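Local atomic coordinates of armadillo repeat protein arm00016 (Synthetic construct, PDB entry 4D4E), a protein that is a computationally designed armadillo repeat scaffold, probably meant to bind extended peptides in a modular way, with successive repeats reading successive parts of the chain. Residues A55-V60 / I93-L98; A77-A82 / A116-A121. One frame throughout, in Å; residues are numbered along the deposited sequence.

Contact 1 (A55-V60 / I93-L98); sequences ALSPLV and IEAGAL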
ATOM      1  N   ALA A  55      12.693  15.393   9.353  1.00 24.42           N
ATOM      2  CA  ALA A  55      12.824  14.964   7.925  1.00 26.51           C
ATOM      3  C   ALA A  55      11.485  14.864   7.166  1.00 26.29           C
ATOM      4  O   ALA A  55      11.457  15.037   5.919  1.00 28.00           O
ATOM      5  CB  ALA A  55      13.628  13.650   7.792  1.00 22.06           C
ATOM      6  N   LEU A  56      10.384  14.586   7.893  1.00 24.84           N
ATOM      7  CA  LEU A  56       9.117  14.273   7.253  1.00 26.09           C
ATOM      8  C   LEU A  56       8.457  15.323   6.359  1.00 26.27           C
ATOM      9  O   LEU A  56       8.123  15.047   5.191  1.00 23.39           O
ATOM     10  CB  LEU A  56       8.100  13.735   8.309  1.00 28.98           C
ATOM     11  CG  LEU A  56       8.071  12.226   8.500  1.00 28.45           C
ATOM     12  CD1 LEU A  56       9.400  11.597   8.790  1.00 30.80           C
ATOM     13  CD2 LEU A  56       7.055  11.835   9.579  1.00 31.32           C
ATOM     14  N   SER A  57       8.294  16.534   6.865  1.00 26.76           N
ATOM     15  CA  SER A  57       7.711  17.581   5.991  1.00 28.33           C
ATOM     16  C   SER A  57       8.509  17.769   4.746  1.00 25.27           C
ATOM     17  O   SER A  57       7.951  17.755   3.667  1.00 25.64           O
ATOM     18  CB  SER A  57       7.526  18.935   6.709  1.00 28.45           C
ATOM     19  OG  SER A  57       6.152  19.053   6.914  1.00 41.98           O
ATOM     20  N   PRO A  58       9.838  17.933   4.875  1.00 25.65           N
ATOM     21  CA  PRO A  58      10.632  18.161   3.646  1.00 25.95           C
ATOM     22  C   PRO A  58      10.572  16.955   2.658  1.00 27.18           C
ATOM     23  O   PRO A  58      10.539  17.143   1.420  1.00 27.13           O
ATOM     24  CB  PRO A  58      12.064  18.440   4.165  1.00 25.64           C
ATOM     25  CG  PRO A  58      11.985  18.582   5.623  1.00 25.49           C
ATOM     26  CD  PRO A  58      10.621  18.131   6.111  1.00 27.38           C
ATOM     27  N   LEU A  59      10.464  15.736   3.189  1.00 27.40           N
ATOM     28  CA  LEU A  59      10.281  14.586   2.332  1.00 26.55           C
ATOM     29  C   LEU A  59       8.974  14.620   1.578  1.00 28.29           C
ATOM     30  O   LEU A  59       8.975  14.368   0.396  1.00 33.02           O
ATOM     31  CB  LEU A  59      10.390  13.275   3.103  1.00 28.50           C
ATOM     32  CG  LEU A  59      11.650  12.489   3.310  1.00 31.90           C
ATOM     33  CD1 LEU A  59      11.146  11.177   3.902  1.00 32.95           C
ATOM     34  CD2 LEU A  59      12.391  12.232   1.987  1.00 28.11           C
ATOM     35  N   VAL A  60       7.848  14.880   2.247  1.00 28.53           N
ATOM     36  CA  VAL A  60       6.530  15.010   1.586  1.00 26.96           C
ATOM     37  C   VAL A  60       6.548  16.113   0.508  1.00 28.78           C
ATOM     38  O   VAL A  60       5.869  15.998  -0.522  1.00 27.46           O
ATOM     39  CB  VAL A  60       5.425  15.355   2.639  1.00 27.80           C
ATOM     40  CG1 VAL A  60       4.086  15.644   1.964  1.00 29.29           C
ATOM     41  CG2 VAL A  60       5.264  14.211   3.625  1.00 25.30           C
ATOM     42  N   ILE A  93       1.114  10.866   8.390  1.00 26.09           N
ATOM     43  CA  ILE A  93      -0.231  11.384   8.106  1.00 26.80           C
ATOM     44  C   ILE A  93      -0.232  12.853   8.513  1.00 29.54           C
ATOM     45  O   ILE A  93      -0.637  13.724   7.718  1.00 29.29           O
ATOM     46  CB  ILE A  93      -1.322  10.569   8.853  1.00 25.27           C
ATOM     47  CG1 ILE A  93      -1.415   9.146   8.193  1.00 25.94           C
ATOM     48  CG2 ILE A  93      -2.640  11.331   8.872  1.00 26.99           C
ATOM     49  CD1 ILE A  93      -2.118   8.070   8.984  1.00 23.80           C
ATOM     50  N   GLU A  94       0.270  13.127   9.719  1.00 29.06           N
ATOM     51  CA  GLU A  94       0.321  14.522  10.186  1.00 29.10           C
ATOM     52  C   GLU A  94       1.261  15.395   9.370  1.00 30.95           C
ATOM     53  O   GLU A  94       1.118  16.606   9.452  1.00 33.60           O
ATOM     54  CB  GLU A  94       0.687  14.620  11.662  1.00 30.33           C
ATOM     55  CG  GLU A  94      -0.329  13.909  12.564  1.00 30.52           C
ATOM     56  CD  GLU A  94       0.174  13.739  14.011  1.00 34.69           C
ATOM     57  OE1 GLU A  94       1.372  13.996  14.336  1.00 37.81           O
ATOM     58  OE2 GLU A  94      -0.629  13.299  14.830  1.00 34.71           O
ATOM     59  N   ALA A  95       2.198  14.822   8.586  1.00 26.26           N
ATOM     60  CA  ALA A  95       3.012  15.631   7.678  1.00 27.00           C
ATOM     61  C   ALA A  95       2.299  15.885   6.359  1.00 27.40           C
ATOM     62  O   ALA A  95       2.889  16.430   5.466  1.00 31.58           O
ATOM     63  CB  ALA A  95       4.404  14.994   7.455  1.00 25.75           C
ATOM     64  N   GLY A  96       1.042  15.457   6.208  1.00 28.11           N
ATOM     65  CA  GLY A  96       0.362  15.593   4.896  1.00 25.90           C
ATOM     66  C   GLY A  96       0.775  14.639   3.779  1.00 23.27           C
ATOM     67  O   GLY A  96       0.563  14.937   2.631  1.00 26.52           O
ATOM     68  N   ALA A  97       1.371  13.483   4.081  1.00 21.57           N
ATOM     69  CA  ALA A  97       1.809  12.526   3.054  1.00 22.72           C
ATOM     70  C   ALA A  97       0.677  11.949   2.173  1.00 24.07           C
ATOM     71  O   ALA A  97       0.872  11.559   1.021  1.00 23.94           O
ATOM     72  CB  ALA A  97       2.641  11.380   3.708  1.00 20.13           C
ATOM     73  N   LEU A  98      -0.522  11.839   2.730  1.00 26.34           N
ATOM     74  CA  LEU A  98      -1.497  10.974   2.118  1.00 25.75           C
ATOM     75  C   LEU A  98      -2.061  11.492   0.818  1.00 27.06           C
ATOM     76  O   LEU A  98      -2.120  10.751  -0.161  1.00 26.50           O
ATOM     77  CB  LEU A  98      -2.617  10.665   3.111  1.00 29.80           C
ATOM     78  CG  LEU A  98      -2.564   9.390   3.939  1.00 31.26           C
ATOM     79  CD1 LEU A  98      -1.170   8.937   4.351  1.00 33.39           C
ATOM     80  CD2 LEU A  98      -3.537   9.481   5.126  1.00 35.56           C
TER
HETATM   81  O   HOH W   1       4.306  18.698   5.268  1.00 35.23           O
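Leu-56 opens the contact with its CB, which meets the methyl of Ala-95 at 4.0 Å. It belongs to the short helix 56-61 of this armadillo solenoid, packed against the turn that ends helix 86-94. That turn is a Schellman motif: Gly-96 leaves the helix with positive phi (74°), its N bonded back to Ile-93 O, and the chain then turns toward helix 98-103. The rest of the Leu-56 side chain reaches Ile-81 and Lys-91, outside the contact.

Ser-57, one residue on, lies at the exposed margin. A water links its OG to the turn, donating to Ala-95 O over 2.7 Å, and this is the polar bridge between the two segments, since no direct hydrogen bond joins them. Val-60, a turn of helix later, does most of the packing. With CG1 anti to the backbone N (chi1 174°), its CB and both methyls lie against that same Ala-95 O, CG2 coming nearest at 3.7 Å. CG2 also touches the methyls of Ala-95 and Ala-97, the latter with its CB 3.9 Å away. An alanine in place of Val-60 would lose both branches and is likely to open a gap over the Schellman turn, leaving the Ala-97 methyl without its partner from this helix. CG1 of Val-60 packs against the carbonyl oxygens of both Ala-95 and Gly-96, resting 3.7 Å from Gly-96 O.

Contact 2 (A77-A82 / A116-A121); sequences AIANIA and AVAAIA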
ATOM      1  N   ALA A  77      11.512   6.337   0.211  1.00 28.19           N
ATOM      2  CA  ALA A  77      11.926   6.663   1.583  1.00 27.26           C
ATOM      3  C   ALA A  77      10.678   6.694   2.525  1.00 26.64           C
ATOM      4  O   ALA A  77      10.706   6.056   3.593  1.00 26.10           O
ATOM      5  CB  ALA A  77      12.679   7.984   1.575  1.00 24.91           C
ATOM      6  N   ILE A  78       9.637   7.473   2.142  1.00 25.24           N
ATOM      7  CA  ILE A  78       8.320   7.488   2.797  1.00 25.45           C
ATOM      8  C   ILE A  78       7.752   6.043   2.881  1.00 27.93           C
ATOM      9  O   ILE A  78       7.191   5.676   3.913  1.00 26.66           O
ATOM     10  CB  ILE A  78       7.311   8.433   2.085  1.00 24.61           C
ATOM     11  CG1 ILE A  78       7.726   9.913   2.155  1.00 24.91           C
ATOM     12  CG2 ILE A  78       5.852   8.185   2.519  1.00 22.13           C
ATOM     13  CD1 ILE A  78       6.876  10.775   1.252  1.00 24.40           C
ATOM     14  N   ALA A  79       7.883   5.209   1.830  1.00 26.74           N
ATOM     15  CA  ALA A  79       7.415   3.845   2.018  1.00 26.36           C
ATOM     16  C   ALA A  79       8.136   3.151   3.194  1.00 24.59           C
ATOM     17  O   ALA A  79       7.529   2.338   3.922  1.00 25.26           O
ATOM     18  CB  ALA A  79       7.530   3.002   0.719  1.00 24.61           C
ATOM     19  N   ASN A  80       9.425   3.438   3.345  1.00 24.27           N
ATOM     20  CA  ASN A  80      10.226   2.810   4.374  1.00 27.46           C
ATOM     21  C   ASN A  80       9.893   3.349   5.767  1.00 26.66           C
ATOM     22  O   ASN A  80       9.834   2.563   6.713  1.00 27.89           O
ATOM     23  CB  ASN A  80      11.708   2.945   4.069  1.00 27.93           C
ATOM     24  CG  ASN A  80      12.279   1.765   3.293  1.00 33.09           C
ATOM     25  OD1 ASN A  80      11.793   0.652   3.392  1.00 34.12           O
ATOM     26  ND2 ASN A  80      13.376   2.005   2.580  1.00 33.08           N
ATOM     27  N   ILE A  81       9.641   4.663   5.882  1.00 23.43           N
ATOM     28  CA  ILE A  81       9.156   5.281   7.156  1.00 24.84           C
ATOM     29  C   ILE A  81       7.813   4.651   7.594  1.00 24.17           C
ATOM     30  O   ILE A  81       7.630   4.310   8.761  1.00 28.54           O
ATOM     31  CB  ILE A  81       9.101   6.854   7.041  1.00 23.57           C
ATOM     32  CG1 ILE A  81      10.531   7.382   6.891  1.00 24.90           C
ATOM     33  CG2 ILE A  81       8.360   7.523   8.196  1.00 23.13           C
ATOM     34  CD1 ILE A  81      10.601   8.717   6.189  1.00 25.21           C
ATOM     35  N   ALA A  82       6.926   4.447   6.626  1.00 23.34           N
ATOM     36  CA  ALA A  82       5.603   3.909   6.854  1.00 25.48           C
ATOM     37  C   ALA A  82       5.584   2.429   7.244  1.00 27.47           C
ATOM     38  O   ALA A  82       4.534   1.941   7.662  1.00 26.38           O
ATOM     39  CB  ALA A  82       4.743   4.120   5.638  1.00 24.57           C
ATOM     40  N   ALA A 116       4.611   4.483  -4.823  1.00 23.35           N
ATOM     41  CA  ALA A 116       3.557   5.192  -4.103  1.00 24.84           C
ATOM     42  C   ALA A 116       2.533   4.168  -3.600  1.00 24.70           C
ATOM     43  O   ALA A 116       2.066   4.257  -2.454  1.00 24.72           O
ATOM     44  CB  ALA A 116       2.921   6.316  -4.949  1.00 23.63           C
ATOM     45  N   VAL A 117       2.240   3.170  -4.423  1.00 27.57           N
ATOM     46  CA  VAL A 117       1.439   2.054  -3.960  1.00 28.94           C
ATOM     47  C   VAL A 117       2.091   1.299  -2.787  1.00 27.41           C
ATOM     48  O   VAL A 117       1.376   0.951  -1.811  1.00 28.22           O
ATOM     49  CB  VAL A 117       1.015   1.076  -5.089  1.00 28.08           C
ATOM     50  CG1 VAL A 117       0.046   0.065  -4.506  1.00 26.57           C
ATOM     51  CG2 VAL A 117       0.241   1.848  -6.137  1.00 29.56           C
ATOM     52  N   ALA A 118       3.398   1.024  -2.855  1.00 23.68           N
ATOM     53  CA  ALA A 118       4.063   0.404  -1.670  1.00 22.74           C
ATOM     54  C   ALA A 118       3.888   1.270  -0.387  1.00 23.22           C
ATOM     55  O   ALA A 118       3.580   0.741   0.749  1.00 24.95           O
ATOM     56  CB  ALA A 118       5.554   0.093  -1.929  1.00 21.70           C
ATOM     57  N   ALA A 119       4.056   2.590  -0.518  1.00 22.70           N
ATOM     58  CA  ALA A 119       3.904   3.463   0.659  1.00 20.62           C
ATOM     59  C   ALA A 119       2.510   3.367   1.257  1.00 20.20           C
ATOM     60  O   ALA A 119       2.361   3.246   2.460  1.00 20.69           O
ATOM     61  CB  ALA A 119       4.290   4.950   0.379  1.00 20.37           C
ATOM     62  N   ILE A 120       1.489   3.419   0.422  1.00 22.21           N
ATOM     63  CA  ILE A 120       0.092   3.325   0.853  1.00 20.73           C
ATOM     64  C   ILE A 120      -0.319   1.953   1.431  1.00 21.86           C
ATOM     65  O   ILE A 120      -1.160   1.852   2.368  1.00 23.02           O
ATOM     66  CB  ILE A 120      -0.736   3.657  -0.405  1.00 21.76           C
ATOM     67  CG1 ILE A 120      -0.643   5.174  -0.690  1.00 20.72           C
ATOM     68  CG2 ILE A 120      -2.200   3.155  -0.245  1.00 19.99           C
ATOM     69  CD1 ILE A 120      -1.369   5.543  -1.994  1.00 22.52           C
ATOM     70  N   ALA A 121       0.279   0.882   0.874  1.00 23.25           N
ATOM     71  CA  ALA A 121       0.175  -0.464   1.471  1.00 22.72           C
ATOM     72  C   ALA A 121       0.721  -0.469   2.890  1.00 24.18           C
ATOM     73  O   ALA A 121       0.086  -1.042   3.801  1.00 21.42           O
ATOM     74  CB  ALA A 121       0.819  -1.576   0.621  1.00 20.64           C
TER
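Ala-79 and Ala-119 meet directly, methyl beside methyl, with their CB atoms 3.8 Å apart. Such small side chains let the backbones come close: the two CA atoms are also separated by just 3.8 Å, and the helix axes approach to 8.1 Å while running almost parallel, 14° apart. The methyls do not meet end on. Each slides past the other onto the backbone behind it, Ala-79 CB lying 3.7 Å from Ala-119 CA, and Ala-119 CB the same distance from Ala-79 CA.

The remaining apolar contacts flank this pair. Ile-78 brings its CG2 branch to 4.2 Å from Ala-119 CB; that methyl is anti to the backbone N, which leaves CG1 beside the N (chi1 -65°) and sets CG2 against Ala-119. The body of Ile-78 also packs on Leu-59, Leu-63 and Leu-92. Ala-118 CB stands farther off, 4.4 Å from Ala-79 CB.

Helices 68-81 and 110-124 are equivalent, one 42-residue sequence period apart, and their side-by-side parallel stacking is that of the long helices in an armadillo superhelix, whose relatives bind peptides along this layer.

The contact itself holds no hydrogen bond; the Ala-82 methyl merely lies 4.1 Å from Ala-119 O. The polar link comes from immediately past the second segment, where Asn-122 gives its ND2 to Ala-79 O, tying the end of one helix to the next. The same bond recurs one period on, from Asn-164 ND2 to Ala-121 O. In natural armadillo proteins asparagines on this layer grip the peptide backbone, and Asn-122 may be placed for that role here.

Overall arrangement
The two contacts interleave along the chain: 55-60, 77-82, 93-98, then 116-121. Their centres lie 12 Å apart. Contact 1, where a short helix meets the turn after helix 86-94, is farther from the centre of the chain, 16 Å against 7 Å, and only partly buried; contact 2 joins two equivalent long helices one repeat period apart. Helices 56-61 and 68-81, consecutive in sequence, connect them directly: Leu-59 CD1 packs on Ile-78 CG1 at 4.0 Å, and Leu-56 CD1 on Ile-81 CD1 at 4.1 Å. Successive repeats are thus joined both by the long helices and by a short helix packing on a turn, consistent with a regular solenoid suited to modular peptide recognition.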